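Local coordinates for protein putative carbohydrate-active enzyme (PDB 5WH8) that probably hydrolyses the glycosidic bonds of cellulose, as the family 5 glycoside hydrolase (cellulase) domain of a longer multi-modular protein, at residues N119-D124 with K161-A166; P127-M132 with V142-C147. All blocks are in the same frame, centred on the assembly; numbering follows the deposited sequence.

Contact 1. Residues N119-D124 with K161-A166; sequences NYTLDD and KEYAEA
The ring of Tyr163 carries this contact, reaching from helix 157-172 under the short 3-10 turn and first helical residues of 119-124. Its CG stands anti to the backbone N (chi1 170°), which carries the ring away from its own helix and along the side chain of Leu122. There CD2 of Leu122 lies 3.7 Å from CE1 of Tyr163, the two side chains running past each other in opposite directions. The same methyl also reaches Ala166, with Leu122 CD2 4.1 Å from Ala166 CB, so one leucine branch rests on two residues that are three positions apart on the facing helix. Deeper in, OG1 of Thr121 comes within 4.2 Å of Tyr163 CE1 and is hydrogen-bonded to NE1 of Trp108 and to the backbone oxygen of Pro118. The phenol oxygen is likewise engaged beyond these segments, hydrogen-bonded to the carbonyl oxygen of Ile146, which fixes the far end of the ring.

Asn119 forms the second close point. Its OD1 sits 3.3 Å from Tyr163 CA and 3.4 Å from Tyr163 CB, while the amide plane stands 82° from the ring. The approach of OD1 to the Tyr163 backbone N is too poorly angled for a hydrogen bond; ND2 instead bonds to Asp159 O, tying the amide to helix 157-172, and to Asp117 OD1 in its own loop.

Toward solvent the packing thins out: exposed Glu162 merely borders the contact, and partly exposed Ala166 offers a single methyl. The arrangement joins the entry to one outer helix of a TIM barrel to the next helix in the chain, typical of the helical layer around the family 5 (beta/alpha)8 fold.

Contact 2. Residues P127-M132 with V142-C147; sequences PFWDYM and VLYEIC. With EDO (1,2-ethanediol), chain B.
Within the beta-alpha-beta unit of strand 103-109, helix 122-135 and strand 142-145, the outer helix packs on the barrel wall through the indole of Trp129. The segment 127-132 runs nearly antiparallel to strand 142-145 (169°), their axes 11.2 Å apart at closest approach, a gap filled mainly by this indole and the ring of Tyr144. With CG anti to the carbonyl carbon (chi1 -80°), the indole extends toward the strand and meets three consecutive residues. Its CZ3 touches Tyr144 CD1 at 3.5 Å, the tyrosine ring being inclined by 64° to the six-membered ring of the indole. At the indole edge, near the ring plane, CZ2 lies 3.5 Å from the backbone oxygen of Glu145. One face receives CG2 of Ile146 in a CH-pi contact, 4.2 Å from the centroid of the five-membered ring, and Phe128 CE2 covers the opposite face. The indole is thus sandwiched between Phe128 of its own helix and Ile146, just after the strand, although its buried NE1 finds no hydrogen-bond partner in the model.

Met132 adds a smaller contact, its backbone oxygen approaching the hydroxyl of Tyr144, which is hydrogen-bonded to Asp175. Glu145 turns its side chain to the barrel interior, where Arg64 and Thr236 hold the carboxylate. At the beginning of the strand, the carbonyl oxygen of Val142 accepts a 2.7 Å hydrogen bond from O1 of an ethanediol, probably a crystallisation additive. Large apolar and aromatic side chains filling the layer between helices and parallel strands are characteristic of the TIM barrel.

Both contacts use helix 122-135, contact 1 at its entry and contact 2 farther along. Contact 1 joins it to helix 157-172 near the surface, where buried aromatic packing gives way to charged side chains; contact 2 faces it inward onto strand 142-145, and every residue that touches is buried. Polar side chains border the first contact, whereas indole, phenol and aliphatic groups dominate the second. Their centres lie about 12 Å apart, and they meet directly: Tyr163 CE2 packs 3.7 Å from Cys147 SG, and Ala164 packs on Ile146. Together they tie two successive outer helices to the strand between them.

Contact 1. Residues N119-D124 with K161-A166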
# COMPACT_ATOMS: atom_id res chain seq x y z
N ASN A 119 -5.73 12.10 -13.40
CA ASN A 119 -5.23 13.21 -14.21
C ASN A 119 -5.60 14.57 -13.64
O ASN A 119 -4.85 15.55 -13.82
CB ASN A 119 -5.76 13.09 -15.64
CG ASN A 119 -5.17 11.92 -16.36
OD1 ASN A 119 -4.00 11.93 -16.73
ND2 ASN A 119 -5.98 10.88 -16.57
N TYR A 120 -6.72 14.64 -12.91
CA TYR A 120 -7.18 15.91 -12.39
C TYR A 120 -6.41 16.33 -11.14
O TYR A 120 -6.72 17.37 -10.55
CB TYR A 120 -8.68 15.85 -12.12
CG TYR A 120 -9.52 15.65 -13.36
CD1 TYR A 120 -8.99 15.80 -14.65
CD2 TYR A 120 -10.86 15.30 -13.25
CE1 TYR A 120 -9.78 15.60 -15.78
CE2 TYR A 120 -11.65 15.11 -14.38
CZ TYR A 120 -11.10 15.26 -15.63
OH TYR A 120 -11.90 15.06 -16.75
N THR A 121 -5.42 15.52 -10.74
CA THR A 121 -4.52 15.89 -9.64
C THR A 121 -3.09 16.19 -10.11
O THR A 121 -2.22 16.44 -9.26
CB THR A 121 -4.43 14.78 -8.56
OG1 THR A 121 -3.65 13.68 -9.07
CG2 THR A 121 -5.81 14.31 -8.15
N LEU A 122 -2.85 16.23 -11.42
CA LEU A 122 -1.48 16.31 -11.95
C LEU A 122 -0.72 17.59 -11.59
O LEU A 122 0.51 17.55 -11.48
CB LEU A 122 -1.47 16.13 -13.48
CG LEU A 122 -1.51 14.68 -13.95
CD1 LEU A 122 -1.84 14.58 -15.43
CD2 LEU A 122 -0.20 14.00 -13.66
N ASP A 123 -1.43 18.71 -11.43
CA ASP A 123 -0.75 19.96 -11.07
C ASP A 123 0.01 19.81 -9.75
O ASP A 123 1.01 20.50 -9.54
CB ASP A 123 -1.74 21.12 -10.95
CG ASP A 123 -2.29 21.57 -12.29
OD1 ASP A 123 -1.64 21.34 -13.32
OD2 ASP A 123 -3.37 22.19 -12.29
N ASP A 124 -0.48 18.94 -8.85
CA ASP A 124 0.23 18.63 -7.61
C ASP A 124 0.97 17.29 -7.64
O ASP A 124 2.01 17.15 -6.99
CB ASP A 124 -0.75 18.64 -6.43
CG ASP A 124 -1.24 20.01 -6.12
OD1 ASP A 124 -0.38 20.91 -5.97
OD2 ASP A 124 -2.46 20.20 -6.12
N LYS A 161 -3.78 5.04 -17.83
CA LYS A 161 -2.50 4.82 -18.52
C LYS A 161 -1.86 6.16 -18.92
O LYS A 161 -0.65 6.32 -18.80
CB LYS A 161 -2.71 3.90 -19.75
CG LYS A 161 -1.46 3.44 -20.45
CD LYS A 161 -1.78 2.34 -21.45
CE LYS A 161 -0.55 1.74 -22.09
NZ LYS A 161 -0.06 2.57 -23.20
N GLU A 162 -2.67 7.13 -19.35
CA GLU A 162 -2.13 8.44 -19.68
C GLU A 162 -1.60 9.17 -18.45
O GLU A 162 -0.56 9.82 -18.51
CB GLU A 162 -3.18 9.28 -20.41
CG GLU A 162 -3.39 8.75 -21.84
CD GLU A 162 -4.36 9.55 -22.69
OE1 GLU A 162 -5.38 10.05 -22.17
OE2 GLU A 162 -4.10 9.66 -23.91
N TYR A 163 -2.29 9.04 -17.32
CA TYR A 163 -1.78 9.57 -16.05
C TYR A 163 -0.43 8.95 -15.71
O TYR A 163 0.52 9.65 -15.37
CB TYR A 163 -2.79 9.31 -14.91
CG TYR A 163 -2.24 9.59 -13.51
CD1 TYR A 163 -2.20 10.89 -13.02
CD2 TYR A 163 -1.73 8.57 -12.71
CE1 TYR A 163 -1.70 11.16 -11.76
CE2 TYR A 163 -1.22 8.84 -11.44
CZ TYR A 163 -1.20 10.13 -10.98
OH TYR A 163 -0.69 10.45 -9.74
N ALA A 164 -0.36 7.62 -15.78
CA ALA A 164 0.87 6.91 -15.44
C ALA A 164 2.01 7.29 -16.38
O ALA A 164 3.17 7.37 -15.96
CB ALA A 164 0.63 5.40 -15.47
N GLU A 165 1.71 7.49 -17.65
CA GLU A 165 2.74 7.86 -18.61
C GLU A 165 3.21 9.31 -18.42
O GLU A 165 4.26 9.70 -18.95
CB GLU A 165 2.23 7.58 -20.03
CG GLU A 165 2.17 6.07 -20.31
CD GLU A 165 1.53 5.68 -21.63
OE1 GLU A 165 0.90 6.53 -22.29
OE2 GLU A 165 1.65 4.49 -21.99
N ALA A 166 2.46 10.10 -17.65
CA ALA A 166 2.89 11.44 -17.21
C ALA A 166 3.77 11.39 -15.96
O ALA A 166 4.80 12.07 -15.87
CB ALA A 166 1.67 12.36 -16.96

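Contact 2. Residues P127-M132 with V142-C147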
# COMPACT_ATOMS: atom_id res chain seq x y z
N PRO A 127 4.82 17.61 -9.19
CA PRO A 127 5.86 18.06 -8.24
C PRO A 127 6.02 17.17 -7.01
O PRO A 127 7.14 17.03 -6.51
CB PRO A 127 5.40 19.47 -7.84
CG PRO A 127 4.07 19.68 -8.45
CD PRO A 127 3.85 18.67 -9.51
N PHE A 128 4.92 16.56 -6.55
CA PHE A 128 4.99 15.60 -5.45
C PHE A 128 5.91 14.45 -5.80
O PHE A 128 6.81 14.11 -5.02
CB PHE A 128 3.61 15.08 -5.10
CG PHE A 128 3.60 14.01 -4.03
CD1 PHE A 128 3.63 14.35 -2.69
CD2 PHE A 128 3.56 12.66 -4.38
CE1 PHE A 128 3.63 13.35 -1.70
CE2 PHE A 128 3.55 11.66 -3.38
CZ PHE A 128 3.57 12.01 -2.06
N TRP A 129 5.67 13.82 -6.95
CA TRP A 129 6.41 12.63 -7.29
C TRP A 129 7.84 12.97 -7.72
O TRP A 129 8.74 12.17 -7.49
CB TRP A 129 5.67 11.83 -8.37
CG TRP A 129 4.55 11.01 -7.74
CD1 TRP A 129 3.21 11.07 -8.01
CD2 TRP A 129 4.70 10.01 -6.71
NE1 TRP A 129 2.53 10.16 -7.22
CE2 TRP A 129 3.42 9.51 -6.41
CE3 TRP A 129 5.80 9.50 -6.02
CZ2 TRP A 129 3.21 8.49 -5.45
CZ3 TRP A 129 5.60 8.51 -5.06
CH2 TRP A 129 4.31 8.02 -4.77
N ASP A 130 8.05 14.16 -8.29
CA ASP A 130 9.41 14.65 -8.59
C ASP A 130 10.21 14.74 -7.28
O ASP A 130 11.32 14.19 -7.17
CB ASP A 130 9.33 16.02 -9.28
CG ASP A 130 10.63 16.43 -10.00
OD1 ASP A 130 11.55 15.64 -10.22
OD2 ASP A 130 10.72 17.62 -10.37
N TYR A 131 9.63 15.40 -6.29
CA TYR A 131 10.26 15.52 -4.99
C TYR A 131 10.50 14.15 -4.34
O TYR A 131 11.62 13.85 -3.90
CB TYR A 131 9.45 16.39 -4.03
CG TYR A 131 10.08 16.37 -2.66
CD1 TYR A 131 11.20 17.15 -2.40
CD2 TYR A 131 9.63 15.51 -1.67
CE1 TYR A 131 11.83 17.11 -1.16
CE2 TYR A 131 10.25 15.46 -0.43
CZ TYR A 131 11.36 16.27 -0.18
OH TYR A 131 12.00 16.25 1.04
N MET A 132 9.47 13.31 -4.25
CA MET A 132 9.62 12.07 -3.48
C MET A 132 10.64 11.11 -4.08
O MET A 132 11.39 10.45 -3.36
CB MET A 132 8.26 11.36 -3.32
CG MET A 132 7.34 12.06 -2.31
SD MET A 132 8.01 11.98 -0.61
CE MET A 132 7.09 13.26 0.20
N VAL A 142 11.30 1.82 0.01
CA VAL A 142 10.07 2.48 -0.45
C VAL A 142 9.49 1.87 -1.73
O VAL A 142 10.21 1.35 -2.60
CB VAL A 142 10.27 4.00 -0.69
CG1 VAL A 142 10.61 4.72 0.62
CG2 VAL A 142 11.33 4.29 -1.76
N LEU A 143 8.16 1.92 -1.82
CA LEU A 143 7.43 1.60 -3.05
C LEU A 143 6.52 2.79 -3.35
O LEU A 143 6.02 3.42 -2.42
CB LEU A 143 6.57 0.33 -2.93
CG LEU A 143 7.33 -0.98 -2.69
CD1 LEU A 143 7.62 -1.14 -1.21
CD2 LEU A 143 6.53 -2.19 -3.16
N TYR A 144 6.30 3.10 -4.63
CA TYR A 144 5.54 4.29 -5.03
C TYR A 144 4.17 3.91 -5.61
O TYR A 144 4.07 3.34 -6.70
CB TYR A 144 6.37 5.09 -6.07
CG TYR A 144 7.76 5.55 -5.60
CD1 TYR A 144 7.97 6.06 -4.31
CD2 TYR A 144 8.85 5.52 -6.48
CE1 TYR A 144 9.23 6.51 -3.92
CE2 TYR A 144 10.10 5.94 -6.09
CZ TYR A 144 10.28 6.44 -4.81
OH TYR A 144 11.53 6.90 -4.43
N GLU A 145 3.09 4.20 -4.86
CA GLU A 145 1.72 3.92 -5.30
C GLU A 145 1.13 5.23 -5.85
O GLU A 145 0.73 6.10 -5.09
CB GLU A 145 0.89 3.35 -4.14
CG GLU A 145 -0.56 3.01 -4.51
CD GLU A 145 -1.33 2.31 -3.40
OE1 GLU A 145 -0.82 2.20 -2.27
OE2 GLU A 145 -2.50 1.91 -3.66
N ILE A 146 1.11 5.36 -7.18
CA ILE A 146 0.95 6.67 -7.83
C ILE A 146 -0.52 7.17 -7.91
O ILE A 146 -0.73 8.37 -8.15
CB ILE A 146 1.62 6.67 -9.25
CG1 ILE A 146 1.10 5.53 -10.13
CG2 ILE A 146 3.14 6.60 -9.11
CD1 ILE A 146 1.46 5.68 -11.64
N CYS A 147 -1.51 6.29 -7.73
CA CYS A 147 -2.94 6.67 -7.70
C CYS A 147 -3.85 5.57 -7.11
O CYS A 147 -4.32 4.69 -7.81
CB CYS A 147 -3.46 7.05 -9.11
SG CYS A 147 -3.12 5.85 -10.42
C1 EDO B . 11.63 -1.39 -3.97
O1 EDO B . 10.64 -0.51 -4.48
C2 EDO B . 11.17 -1.94 -2.63
O2 EDO B . 12.24 -2.68 -2.08